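Local structure of putative glycosidase ph117-related (Bacteroides thetaiotaomicron, 5A7V) at residues N49-Y61 against D67-P79. The protein probably acts on beta-mannosidic linkages as a GH130-family glycosidase or phosphorylase and binds mannose in its pocket. Numbering follows the deposited sequence.
Sequences NPVISPIENTKFY and DYVAWESNDTFNP. With MAN (alpha-D-mannopyranose), chain E; SO4 (sulfate ion), chain F.
Tyr61 and Tyr68 form a T-shaped pair at the exposed end of the contact: the edge of Tyr61 is directed at the face of Tyr68, with planes at 75° and CD2 of Tyr61 3.7 Å from CE2 of Tyr68. Tyr61 CB adds a CH-pi contact over that same ring. Between the backbones, Phe60 and Val69 make an antiparallel hydrogen-bonded pair, with both N-H...O bonds present and Val69 N 2.8 Å from Phe60 O. On the sheet face opposite the tyrosines, Val69 CG2 meets the edge of the Phe60 ring. Phe60 also turns its ring edge to the face of the Trp71 pyrrole ring (planes at 70°), while its CB packs 3.5 Å from Trp71 CD1.

Beyond the hairpin, regular strand pairing gives way to a mixture of backbone, side-chain and water contacts. Glu72 sets out between its own N and carbonyl carbon (chi1 58°), which puts CG over the centre of the Trp71 ring; the extended chain beyond carries OE2 to Thr58 OG1, from which it accepts at 2.7 Å through its anti lone pair. OE1 has separate partners, Arg122 and Tyr92, so both carboxylate oxygens are engaged. A water bridges the backbones, donating to Ile55 O and Thr58 O and accepting from Glu72 N. Ile55 N donates to Glu72 O at 3.0 Å; beside it, the Pro54 ring brings CG to 3.4 Å from Asn74 O.

The type I turn Ala70-Ser73 leads from hairpin 60-62/67-69 toward strand 75-84, whose Asn78 binds mannose and whose four-stranded antiparallel sheet is consistent with a blade of the GH130 five-bladed beta-propeller. Trp71 rests on strand 87-95; Val51 and Ile52 form a classic beta bulge opposite Val370 of strand 369-375, and Thr76 is backbone-bonded to Ser368 just before that strand.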
ATOM      1  N   ASN A  49      10.465 -13.335   8.435  1.00 14.60           N
ATOM      2  CA  ASN A  49       9.045 -13.098   8.305  1.00 12.72           C
ATOM      3  C   ASN A  49       8.204 -14.142   9.005  1.00 12.83           C
ATOM      4  O   ASN A  49       8.621 -15.321   9.044  1.00 14.80           O
ATOM      5  CB  ASN A  49       8.629 -13.064   6.833  1.00 11.84           C
ATOM      6  CG  ASN A  49       9.031 -11.754   6.118  1.00 12.28           C
ATOM      7  OD1 ASN A  49       9.080 -10.683   6.713  1.00 12.53           O
ATOM      8  ND2 ASN A  49       9.243 -11.839   4.851  1.00 13.95           N
ATOM      9  N   PRO A  50       7.010 -13.768   9.464  1.00 13.83           N
ATOM     10  CA  PRO A  50       6.475 -12.401   9.469  1.00 14.29           C
ATOM     11  C   PRO A  50       7.130 -11.504  10.523  1.00 13.81           C
ATOM     12  O   PRO A  50       7.485 -11.972  11.612  1.00 15.27           O
ATOM     13  CB  PRO A  50       5.009 -12.604   9.821  1.00 16.33           C
ATOM     14  CG  PRO A  50       4.971 -13.850  10.609  1.00 17.65           C
ATOM     15  CD  PRO A  50       6.052 -14.733  10.039  1.00 16.66           C
ATOM     16  N   VAL A  51       7.290 -10.227  10.195  1.00 12.58           N
ATOM     17  CA  VAL A  51       7.955  -9.317  11.114  1.00 13.68           C
ATOM     18  C   VAL A  51       7.003  -8.735  12.130  1.00 13.33           C
ATOM     19  O   VAL A  51       7.486  -8.315  13.179  1.00 15.82           O
ATOM     20  CB  VAL A  51       8.781  -8.235  10.398  1.00 15.31           C
ATOM     21  CG1 VAL A  51       9.950  -8.846   9.643  1.00 18.16           C
ATOM     22  CG2 VAL A  51       7.922  -7.372   9.498  1.00 17.60           C
ATOM     23  N   ILE A  52       5.704  -8.635  11.834  1.00 12.66           N
ATOM     24  CA  ILE A  52       4.687  -8.171  12.780  1.00 12.86           C
ATOM     25  C   ILE A  52       3.501  -9.145  12.727  1.00 11.85           C
ATOM     26  O   ILE A  52       2.944  -9.362  11.656  1.00 12.41           O
ATOM     27  CB  ILE A  52       4.244  -6.699  12.554  1.00 14.77           C
ATOM     28  CG1 ILE A  52       5.466  -5.736  12.639  1.00 18.33           C
ATOM     29  CG2 ILE A  52       3.134  -6.326  13.531  1.00 14.47           C
ATOM     30  CD1 ILE A  52       5.258  -4.322  12.184  1.00 20.09           C
ATOM     31  N   SER A  53       3.150  -9.702  13.893  1.00 12.02           N
ATOM     32  CA  SER A  53       2.044 -10.617  14.056  1.00 12.39           C
ATOM     33  C   SER A  53       1.107 -10.103  15.166  1.00 12.18           C
ATOM     34  O   SER A  53       1.546  -9.310  16.029  1.00 12.87           O
ATOM     35  CB  SER A  53       2.540 -12.015  14.463  1.00 13.80           C
ATOM     36  OG  SER A  53       3.371 -12.589  13.461  1.00 15.53           O
ATOM     37  N   PRO A  54      -0.134 -10.585  15.202  1.00 12.19           N
ATOM     38  CA  PRO A  54      -1.047 -10.202  16.266  1.00 12.62           C
ATOM     39  C   PRO A  54      -0.535 -10.492  17.671  1.00 12.76           C
ATOM     40  O   PRO A  54       0.272 -11.426  17.883  1.00 15.25           O
ATOM     41  CB  PRO A  54      -2.305 -11.017  15.984  1.00 12.81           C
ATOM     42  CG  PRO A  54      -2.262 -11.266  14.546  1.00 15.93           C
ATOM     43  CD  PRO A  54      -0.815 -11.374  14.162  1.00 14.02           C
ATOM     44  N   ILE A  55      -0.970  -9.668  18.612  1.00 13.88           N
ATOM     45  CA  ILE A  55      -0.678  -9.880  20.043  1.00 14.51           C
ATOM     46  C   ILE A  55      -2.024  -9.844  20.742  1.00 14.92           C
ATOM     47  O   ILE A  55      -2.819  -8.938  20.585  1.00 15.11           O
ATOM     48  CB  ILE A  55       0.266  -8.795  20.607  1.00 15.44           C
ATOM     49  CG1 ILE A  55       1.639  -8.861  19.922  1.00 15.71           C
ATOM     50  CG2 ILE A  55       0.452  -8.992  22.127  1.00 16.98           C
ATOM     51  CD1 ILE A  55       2.564  -7.721  20.300  1.00 17.40           C
ATOM     52  N   GLU A  56      -2.231 -10.877  21.546  1.00 17.02           N
ATOM     53  CA  GLU A  56      -3.483 -11.149  22.223  0.50 18.95           C
ATOM     54  C   GLU A  56      -3.778 -10.194  23.397  1.00 18.95           C
ATOM     55  O   GLU A  56      -4.915  -9.733  23.571  1.00 21.81           O
ATOM     56  CB  GLU A  56      -3.468 -12.623  22.702  0.50 23.08           C
ATOM     57  CG  GLU A  56      -2.387 -13.066  23.740  0.50 30.58           C
ATOM     58  CD  GLU A  56      -0.912 -12.589  23.534  0.50 28.15           C
ATOM     59  OE1 GLU A  56      -0.146 -13.075  22.618  0.50 31.18           O
ATOM     60  OE2 GLU A  56      -0.516 -11.721  24.332  0.50 20.88           O
ATOM     61  N   ASN A  57      -2.744  -9.890  24.182  1.00 17.60           N
ATOM     62  CA  ASN A  57      -2.896  -9.269  25.507  1.00 20.63           C
ATOM     63  C   ASN A  57      -2.846  -7.754  25.568  1.00 20.14           C
ATOM     64  O   ASN A  57      -3.086  -7.202  26.629  1.00 21.49           O
ATOM     65  CB  ASN A  57      -1.797  -9.821  26.451  1.00 24.09           C
ATOM     66  CG  ASN A  57      -0.438  -9.094  26.250  1.00 29.84           C
ATOM     67  OD1 ASN A  57      -0.217  -7.975  26.789  1.00 41.48           O
ATOM     68  ND2 ASN A  57       0.451  -9.682  25.472  1.00 33.76           N
ATOM     69  N   THR A  58      -2.489  -7.119  24.453  1.00 20.32           N
ATOM     70  CA  THR A  58      -2.349  -5.674  24.474  1.00 16.26           C
ATOM     71  C   THR A  58      -3.724  -5.026  24.302  1.00 16.34           C
ATOM     72  O   THR A  58      -4.430  -5.233  23.307  1.00 21.57           O
ATOM     73  CB  THR A  58      -1.407  -5.184  23.369  1.00 18.05           C
ATOM     74  OG1 THR A  58      -1.662  -5.935  22.192  1.00 17.30           O
ATOM     75  CG2 THR A  58       0.053  -5.413  23.745  1.00 20.12           C
ATOM     76  N   LYS A  59      -4.116  -4.223  25.256  1.00 17.95           N
ATOM     77  CA  LYS A  59      -5.435  -3.611  25.239  1.00 16.60           C
ATOM     78  C   LYS A  59      -5.291  -2.093  25.038  1.00 16.59           C
ATOM     79  O   LYS A  59      -4.261  -1.502  25.362  1.00 21.98           O
ATOM     80  CB  LYS A  59      -6.149  -3.905  26.575  1.00 19.49           C
ATOM     81  CG  LYS A  59      -6.212  -5.362  27.007  1.00 26.94           C
ATOM     82  CD  LYS A  59      -7.046  -6.166  26.046  1.00 32.40           C
ATOM     83  CE  LYS A  59      -7.128  -7.630  26.459  1.00 39.60           C
ATOM     84  NZ  LYS A  59      -7.982  -7.802  27.673  1.00 42.46           N
ATOM     85  N   PHE A  60      -6.360  -1.515  24.530  1.00 15.01           N
ATOM     86  CA  PHE A  60      -6.504  -0.092  24.232  1.00 17.06           C
ATOM     87  C   PHE A  60      -7.848   0.345  24.740  1.00 15.70           C
ATOM     88  O   PHE A  60      -8.841  -0.308  24.427  1.00 15.81           O
ATOM     89  CB  PHE A  60      -6.487   0.015  22.664  1.00 20.54           C
ATOM     90  CG  PHE A  60      -6.897   1.322  22.102  1.00 17.78           C
ATOM     91  CD1 PHE A  60      -6.243   2.486  22.479  1.00 18.07           C
ATOM     92  CD2 PHE A  60      -7.916   1.415  21.129  1.00 17.55           C
ATOM     93  CE1 PHE A  60      -6.554   3.693  21.894  1.00 19.28           C
ATOM     94  CE2 PHE A  60      -8.226   2.647  20.584  1.00 16.67           C
ATOM     95  CZ  PHE A  60      -7.554   3.786  20.991  1.00 18.62           C
ATOM     96  N   TYR A  61      -7.924   1.493  25.444  1.00 14.25           N
ATOM     97  CA  TYR A  61      -9.236   2.071  25.765  1.00 13.35           C
ATOM     98  C   TYR A  61      -9.753   2.795  24.533  1.00 13.35           C
ATOM     99  O   TYR A  61      -9.241   3.865  24.162  1.00 13.58           O
ATOM    100  CB  TYR A  61      -9.145   3.024  26.967  1.00 13.51           C
ATOM    101  CG  TYR A  61     -10.488   3.482  27.467  1.00 12.79           C
ATOM    102  CD1 TYR A  61     -11.084   4.626  26.970  1.00 12.10           C
ATOM    103  CD2 TYR A  61     -11.152   2.773  28.451  1.00 15.04           C
ATOM    104  CE1 TYR A  61     -12.299   5.074  27.443  1.00 13.04           C
ATOM    105  CE2 TYR A  61     -12.365   3.192  28.960  1.00 13.85           C
ATOM    106  CZ  TYR A  61     -12.935   4.359  28.461  1.00 13.61           C
ATOM    107  OH  TYR A  61     -14.143   4.752  28.985  1.00 17.14           O
ATOM    108  N   ASP A  67     -14.395   1.361  26.285  1.00 20.44           N
ATOM    109  CA  ASP A  67     -13.918   0.173  27.032  0.50 19.95           C
ATOM    110  C   ASP A  67     -12.668  -0.323  26.356  1.00 18.23           C
ATOM    111  O   ASP A  67     -12.299   0.136  25.247  1.00 16.85           O
ATOM    112  CB  ASP A  67     -14.959  -0.985  27.130  0.50 23.17           C
ATOM    113  CG  ASP A  67     -14.704  -1.967  28.344  0.50 26.32           C
ATOM    114  OD1 ASP A  67     -13.712  -1.871  29.146  0.50 20.57           O
ATOM    115  OD2 ASP A  67     -15.515  -2.898  28.461  0.50 31.51           O
ATOM    116  N   TYR A  68     -12.001  -1.227  27.037  1.00 18.85           N
ATOM    117  CA  TYR A  68     -10.767  -1.793  26.574  1.00 18.55           C
ATOM    118  C   TYR A  68     -11.041  -2.847  25.511  1.00 16.91           C
ATOM    119  O   TYR A  68     -11.894  -3.734  25.698  1.00 23.81           O
ATOM    120  CB  TYR A  68      -9.972  -2.397  27.757  1.00 20.99           C
ATOM    121  CG  TYR A  68      -9.268  -1.327  28.531  1.00 18.44           C
ATOM    122  CD1 TYR A  68      -8.027  -0.858  28.122  1.00 20.07           C
ATOM    123  CD2 TYR A  68      -9.849  -0.756  29.598  1.00 18.39           C
ATOM    124  CE1 TYR A  68      -7.382   0.148  28.795  1.00 21.11           C
ATOM    125  CE2 TYR A  68      -9.227   0.286  30.306  1.00 18.60           C
ATOM    126  CZ  TYR A  68      -7.995   0.714  29.866  1.00 19.46           C
ATOM    127  OH  TYR A  68      -7.424   1.794  30.523  1.00 21.61           O
ATOM    128  N   VAL A  69     -10.300  -2.735  24.417  1.00 15.26           N
ATOM    129  CA  VAL A  69     -10.367  -3.689  23.318  1.00 16.21           C
ATOM    130  C   VAL A  69      -8.980  -4.236  23.031  1.00 14.30           C
ATOM    131  O   VAL A  69      -7.985  -3.511  23.132  1.00 14.89           O
ATOM    132  CB  VAL A  69     -10.966  -3.068  22.038  1.00 20.29           C
ATOM    133  CG1 VAL A  69     -12.338  -2.524  22.295  1.00 21.66           C
ATOM    134  CG2 VAL A  69     -10.120  -1.990  21.443  1.00 21.91           C
ATOM    135  N   ALA A  70      -8.920  -5.529  22.651  1.00 14.72           N
ATOM    136  CA  ALA A  70      -7.672  -6.149  22.231  1.00 13.36           C
ATOM    137  C   ALA A  70      -7.452  -5.802  20.739  1.00 12.99           C
ATOM    138  O   ALA A  70      -7.797  -6.553  19.803  1.00 14.29           O
ATOM    139  CB  ALA A  70      -7.691  -7.649  22.508  1.00 14.12           C
ATOM    140  N   TRP A  71      -6.921  -4.592  20.551  1.00 12.73           N
ATOM    141  CA  TRP A  71      -6.919  -3.917  19.257  1.00 11.22           C
ATOM    142  C   TRP A  71      -6.073  -4.546  18.165  1.00 11.24           C
ATOM    143  O   TRP A  71      -6.255  -4.213  16.988  1.00 12.37           O
ATOM    144  CB  TRP A  71      -6.472  -2.453  19.482  1.00 12.00           C
ATOM    145  CG  TRP A  71      -5.040  -2.314  19.919  1.00 11.78           C
ATOM    146  CD1 TRP A  71      -4.545  -2.452  21.177  1.00 13.88           C
ATOM    147  CD2 TRP A  71      -3.910  -2.052  19.078  1.00 11.60           C
ATOM    148  NE1 TRP A  71      -3.188  -2.273  21.186  1.00 13.29           N
ATOM    149  CE2 TRP A  71      -2.766  -2.008  19.906  1.00 11.98           C
ATOM    150  CE3 TRP A  71      -3.764  -1.803  17.709  1.00 11.92           C
ATOM    151  CZ2 TRP A  71      -1.489  -1.748  19.412  1.00 12.00           C
ATOM    152  CZ3 TRP A  71      -2.509  -1.550  17.222  1.00 12.40           C
ATOM    153  CH2 TRP A  71      -1.376  -1.500  18.064  1.00 11.75           C
ATOM    154  N   GLU A  72      -5.140  -5.418  18.532  1.00 12.52           N
ATOM    155  CA  GLU A  72      -4.280  -6.088  17.533  1.00 11.97           C
ATOM    156  C   GLU A  72      -4.259  -7.606  17.700  1.00 11.29           C
ATOM    157  O   GLU A  72      -3.269  -8.273  17.357  1.00 12.37           O
ATOM    158  CB  GLU A  72      -2.868  -5.480  17.557  1.00 12.15           C
ATOM    159  CG  GLU A  72      -2.202  -5.570  18.913  1.00 12.39           C
ATOM    160  CD  GLU A  72      -0.775  -5.047  18.970  1.00 12.37           C
ATOM    161  OE1 GLU A  72      -0.226  -4.707  17.905  1.00 13.94           O
ATOM    162  OE2 GLU A  72      -0.204  -4.953  20.109  1.00 14.95           O
ATOM    163  N   SER A  73      -5.378  -8.120  18.199  1.00 12.62           N
ATOM    164  CA  SER A  73      -5.445  -9.504  18.562  1.00 12.76           C
ATOM    165  C   SER A  73      -5.827 -10.422  17.404  1.00 12.86           C
ATOM    166  O   SER A  73      -5.577 -11.641  17.491  1.00 14.18           O
ATOM    167  CB  SER A  73      -6.434  -9.721  19.700  1.00 13.88           C
ATOM    168  OG  SER A  73      -7.764  -9.382  19.329  1.00 16.15           O
ATOM    169  N   ASN A  74      -6.424  -9.889  16.346  1.00 12.00           N
ATOM    170  CA  ASN A  74      -6.915 -10.753  15.254  1.00 12.07           C
ATOM    171  C   ASN A  74      -5.906 -10.874  14.122  1.00 12.46           C
ATOM    172  O   ASN A  74      -5.482 -11.958  13.780  1.00 13.50           O
ATOM    173  CB  ASN A  74      -8.271 -10.251  14.765  1.00 13.55           C
ATOM    174  CG  ASN A  74      -9.308 -11.339  14.609  1.00 14.05           C
ATOM    175  OD1 ASN A  74      -9.036 -12.540  14.636  1.00 18.63           O
ATOM    176  ND2 ASN A  74     -10.543 -10.901  14.459  1.00 15.13           N
ATOM    177  N   ASP A  75      -5.478  -9.723  13.565  1.00 12.38           N
ATOM    178  CA  ASP A  75      -4.700  -9.683  12.340  1.00 11.09           C
ATOM    179  C   ASP A  75      -3.930  -8.363  12.302  1.00 10.52           C
ATOM    180  O   ASP A  75      -4.465  -7.340  12.732  1.00 12.34           O
ATOM    181  CB  ASP A  75      -5.637  -9.837  11.119  1.00 11.64           C
ATOM    182  CG  ASP A  75      -6.254 -11.243  11.009  1.00 13.14           C
ATOM    183  OD1 ASP A  75      -5.495 -12.199  10.642  1.00 14.91           O
ATOM    184  OD2 ASP A  75      -7.459 -11.327  11.355  1.00 14.72           O
ATOM    185  N   THR A  76      -2.680  -8.415  11.835  1.00  9.95           N
ATOM    186  CA  THR A  76      -1.841  -7.216  11.716  1.00  9.92           C
ATOM    187  C   THR A  76      -1.221  -7.250  10.310  1.00 10.33           C
ATOM    188  O   THR A  76      -0.474  -8.187   9.973  1.00 10.59           O
ATOM    189  CB  THR A  76      -0.721  -7.179  12.765  1.00 11.06           C
ATOM    190  OG1 THR A  76       0.039  -8.388  12.760  1.00 11.73           O
ATOM    191  CG2 THR A  76      -1.292  -6.950  14.128  1.00 11.89           C
ATOM    192  N   PHE A  77      -1.534  -6.280   9.449  1.00  9.14           N
ATOM    193  CA  PHE A  77      -1.254  -6.425   8.011  1.00  9.51           C
ATOM    194  C   PHE A  77      -1.137  -5.040   7.371  1.00  9.13           C
ATOM    195  O   PHE A  77      -0.838  -4.063   8.062  1.00 10.18           O
ATOM    196  CB  PHE A  77      -2.256  -7.431   7.345  1.00  9.42           C
ATOM    197  CG  PHE A  77      -3.719  -7.077   7.409  1.00  9.51           C
ATOM    198  CD1 PHE A  77      -4.419  -7.114   8.615  1.00 10.63           C
ATOM    199  CD2 PHE A  77      -4.438  -6.764   6.251  1.00  9.17           C
ATOM    200  CE1 PHE A  77      -5.773  -6.881   8.646  1.00 10.57           C
ATOM    201  CE2 PHE A  77      -5.789  -6.527   6.264  1.00  9.39           C
ATOM    202  CZ  PHE A  77      -6.472  -6.581   7.480  1.00  9.56           C
ATOM    203  N   ASN A  78      -1.252  -4.991   6.051  1.00  9.15           N
ATOM    204  CA  ASN A  78      -1.325  -3.783   5.194  1.00  8.94           C
ATOM    205  C   ASN A  78      -0.725  -2.518   5.818  1.00  8.33           C
ATOM    206  O   ASN A  78      -1.465  -1.689   6.348  1.00 10.39           O
ATOM    207  CB  ASN A  78      -2.753  -3.594   4.741  1.00  9.38           C
ATOM    208  CG  ASN A  78      -3.211  -4.715   3.808  1.00  9.17           C
ATOM    209  OD1 ASN A  78      -2.492  -5.688   3.577  1.00  9.10           O
ATOM    210  ND2 ASN A  78      -4.427  -4.593   3.342  1.00  9.56           N
ATOM    211  N   PRO A  79       0.609  -2.442   5.731  1.00  8.83           N
ATOM    212  CA  PRO A  79       1.352  -1.417   6.480  1.00  9.64           C
ATOM    213  C   PRO A  79       1.819  -0.246   5.636  1.00  9.53           C
ATOM    214  O   PRO A  79       2.119  -0.382   4.446  1.00 10.80           O
ATOM    215  CB  PRO A  79       2.587  -2.198   6.942  1.00 11.32           C
ATOM    216  CG  PRO A  79       2.863  -3.103   5.787  1.00 10.65           C
ATOM    217  CD  PRO A  79       1.528  -3.491   5.261  1.00  9.82           C
TER
HETATM  218  C1  MAN E1386      -8.626  -4.877  -1.079  1.00 14.34           C
HETATM  219  C2  MAN E1386      -7.375  -4.172  -0.512  1.00 14.18           C
HETATM  220  C3  MAN E1386      -6.948  -4.571   0.914  1.00 13.00           C
HETATM  221  C4  MAN E1386      -7.037  -6.094   1.118  1.00 12.88           C
HETATM  222  C5  MAN E1386      -7.551  -6.837  -0.129  1.00 15.05           C
HETATM  223  C6  MAN E1386      -7.796  -8.340   0.136  1.00 15.04           C
HETATM  224  O1  MAN E1386      -8.641  -4.902  -2.608  1.00 14.66           O
HETATM  225  O2  MAN E1386      -7.680  -2.771  -0.545  1.00 16.79           O
HETATM  226  O3  MAN E1386      -7.752  -3.974   1.912  1.00 12.61           O
HETATM  227  O4  MAN E1386      -5.746  -6.513   1.512  1.00 12.37           O
HETATM  228  O5  MAN E1386      -8.807  -6.194  -0.514  1.00 13.86           O
HETATM  229  O6  MAN E1386      -8.823  -8.489   1.125  1.00 13.68           O
HETATM  230  S   SO4 F1387       6.091 -10.019  17.142  1.00 23.84           S
HETATM  231  O1  SO4 F1387       6.373  -8.579  17.467  1.00 27.00           O
HETATM  232  O2  SO4 F1387       5.229 -10.084  15.938  1.00 20.74           O
HETATM  233  O3  SO4 F1387       5.426 -10.652  18.309  1.00 30.53           O
HETATM  234  O4  SO4 F1387       7.371 -10.733  16.852  1.00 31.16           O
HETATM  235  O   HOH W   1      -4.633  -6.792  21.049  1.00 14.31           O